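Local coordinates for protein DyP (PDB 3VXJ) that binds heme b and probably acts as a peroxidase of the dye-decolorizing type, with 2,6-dimethoxyphenol held next to the heme pocket, at residues A[190-195]-A[321-326]. Numbering follows the deposited sequence.
Sequences AVVPPG and PVDTFH. With 3DM (2,6-dimethoxyphenol), chain D.
Ala190 and His326 meet beside a bound 2,6-dimethoxyphenol in the C-terminal ferredoxin-like half of this DyP-type peroxidase, where the short strand 191-192 faces a type I beta turn running from Asp323 to His326. The contact is made by side chains, in three kinds of packing.

The first is CH-pi: Ala190 CB sits over one face of the imidazole, 3.8 Å from the ring centroid and 20° off its normal, and a methyl is small enough to let the ring lie this near the backbone just ahead of the strand. The second is van der Waals packing of a methyl against the ring. Val192, beta-branched as suits an extended strand, places CG1 anti to its own carbonyl carbon (chi1 -59°), from where it approaches His326 CD2 obliquely at 3.7 Å. Third, Pro193 and Asp323 cross at about a right angle, Pro193 CD lying 3.3 Å from Asp323 OD2; the carboxylate oxygen meets a slightly polarised methylene, bonded to the proline's amide nitrogen.

Ala190 and His326 also line the ligand pocket, together with Pro321 and Val322; Asn313 ND2 hydrogen-bonds the ligand. With the imidazole of His326 cut back to an alanine, Ala190 CB is likely to lose its aromatic face and a gap to open beside the methoxy oxygen O2. Histidine suits this place by pairing a flat face for Ala190 with a nitrogen-bearing edge for the ligand, His326 NE2 lying 3.0 Å from the ligand's O2.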
loop_
_atom_site.group_PDB
_atom_site.type_symbol
_atom_site.label_atom_id
_atom_site.label_comp_id
_atom_site.label_asym_id
_atom_site.label_seq_id
_atom_site.Cartn_x
_atom_site.Cartn_y
_atom_site.Cartn_z
ATOM N N ALA A 190 -3.662 -15.444 4.504
ATOM C CA ALA A 190 -2.478 -15.892 5.236
ATOM C C ALA A 190 -2.628 -15.535 6.706
ATOM O O ALA A 190 -3.022 -14.419 7.047
ATOM C CB ALA A 190 -1.213 -15.274 4.663
ATOM N N VAL A 191 -2.337 -16.503 7.568
ATOM C CA VAL A 191 -2.310 -16.282 9.003
ATOM C C VAL A 191 -0.840 -16.289 9.406
ATOM O O VAL A 191 -0.128 -17.263 9.157
ATOM C CB VAL A 191 -3.120 -17.352 9.767
ATOM C CG1 VAL A 191 -2.966 -17.173 11.259
ATOM C CG2 VAL A 191 -4.597 -17.282 9.374
ATOM N N VAL A 192 -0.386 -15.176 9.976
ATOM C CA VAL A 192 1.022 -14.992 10.316
ATOM C C VAL A 192 1.176 -14.618 11.789
ATOM O O VAL A 192 0.242 -14.072 12.387
ATOM C CB VAL A 192 1.690 -13.899 9.425
ATOM C CG1 VAL A 192 1.591 -14.268 7.946
ATOM C CG2 VAL A 192 1.093 -12.511 9.702
ATOM N N PRO A 193 2.354 -14.901 12.381
ATOM C CA PRO A 193 2.593 -14.408 13.735
ATOM C C PRO A 193 2.582 -12.876 13.749
ATOM O O PRO A 193 2.936 -12.243 12.742
ATOM C CB PRO A 193 3.991 -14.932 14.088
ATOM C CG PRO A 193 4.530 -15.582 12.911
ATOM C CD PRO A 193 3.509 -15.624 11.820
ATOM N N PRO A 194 2.173 -12.267 14.873
ATOM C CA PRO A 194 1.960 -10.820 14.871
ATOM C C PRO A 194 3.205 -9.993 14.562
ATOM O O PRO A 194 3.083 -8.898 14.021
ATOM C CB PRO A 194 1.441 -10.528 16.285
ATOM C CG PRO A 194 1.817 -11.715 17.107
ATOM C CD PRO A 194 1.838 -12.878 16.171
ATOM N N GLY A 195 4.381 -10.538 14.858
ATOM C CA GLY A 195 5.653 -9.857 14.615
ATOM C C GLY A 195 6.059 -9.693 13.162
ATOM O O GLY A 195 7.067 -9.066 12.881
ATOM N N PRO A 321 3.356 -22.002 2.387
ATOM C CA PRO A 321 3.168 -20.803 3.202
ATOM C C PRO A 321 4.501 -20.277 3.730
ATOM O O PRO A 321 5.366 -21.053 4.145
ATOM C CB PRO A 321 2.282 -21.288 4.356
ATOM C CG PRO A 321 1.610 -22.515 3.832
ATOM C CD PRO A 321 2.614 -23.157 2.929
ATOM N N VAL A 322 4.676 -18.965 3.646
ATOM C CA VAL A 322 5.868 -18.289 4.140
ATOM C C VAL A 322 5.359 -17.054 4.874
ATOM O O VAL A 322 4.625 -16.255 4.287
ATOM C CB VAL A 322 6.819 -17.881 2.964
ATOM C CG1 VAL A 322 8.020 -17.054 3.467
ATOM C CG2 VAL A 322 7.298 -19.105 2.172
ATOM N N ASP A 323 5.724 -16.901 6.146
ATOM C CA ASP A 323 5.254 -15.773 6.959
ATOM C C ASP A 323 5.899 -14.456 6.541
ATOM O O ASP A 323 5.284 -13.406 6.646
ATOM C CB ASP A 323 5.609 -15.966 8.444
ATOM C CG ASP A 323 4.932 -17.158 9.082
ATOM O OD1 ASP A 323 3.865 -17.591 8.599
ATOM O OD2 ASP A 323 5.469 -17.634 10.111
ATOM N N THR A 324 7.141 -14.546 6.070
ATOM C CA THR A 324 8.118 -13.464 6.186
ATOM C C THR A 324 7.800 -12.206 5.395
ATOM O O THR A 324 8.127 -11.103 5.840
ATOM C CB THR A 324 9.513 -13.979 5.773
ATOM O OG1 THR A 324 9.743 -15.243 6.410
ATOM C CG2 THR A 324 10.622 -13.018 6.186
ATOM N N PHE A 325 7.166 -12.370 4.236
ATOM C CA PHE A 325 7.044 -11.280 3.268
ATOM C C PHE A 325 5.650 -10.701 3.135
ATOM O O PHE A 325 5.383 -9.947 2.196
ATOM C CB PHE A 325 7.620 -11.705 1.913
ATOM C CG PHE A 325 8.922 -12.435 2.028
ATOM C CD1 PHE A 325 10.071 -11.769 2.443
ATOM C CD2 PHE A 325 8.991 -13.799 1.752
ATOM C CE1 PHE A 325 11.285 -12.453 2.582
ATOM C CE2 PHE A 325 10.198 -14.489 1.880
ATOM C CZ PHE A 325 11.347 -13.817 2.296
ATOM N N HIS A 326 4.775 -11.027 4.082
ATOM C CA HIS A 326 3.444 -10.441 4.119
ATOM C C HIS A 326 3.471 -9.064 4.761
ATOM O O HIS A 326 4.307 -8.786 5.620
ATOM C CB HIS A 326 2.470 -11.369 4.841
ATOM C CG HIS A 326 2.251 -12.667 4.126
ATOM N ND1 HIS A 326 1.507 -12.767 2.971
ATOM C CD2 HIS A 326 2.700 -13.919 4.391
ATOM C CE1 HIS A 326 1.497 -14.022 2.558
ATOM N NE2 HIS A 326 2.223 -14.741 3.395
HETATM O O1 3DM D . -0.575 -15.938 0.948
HETATM C C1 3DM D . -0.161 -17.229 0.702
HETATM C C2 3DM D . 1.193 -17.582 0.753
HETATM O O2 3DM D . 2.117 -16.612 1.048
HETATM C C7 3DM D . 3.492 -16.881 0.731
HETATM C C3 3DM D . 1.557 -18.913 0.505
HETATM C C4 3DM D . 0.588 -19.867 0.182
HETATM C C5 3DM D . -0.757 -19.516 0.138
HETATM C C6 3DM D . -1.126 -18.195 0.393
HETATM O O3 3DM D . -2.431 -17.786 0.359
HETATM C C8 3DM D . -3.392 -18.681 -0.262
#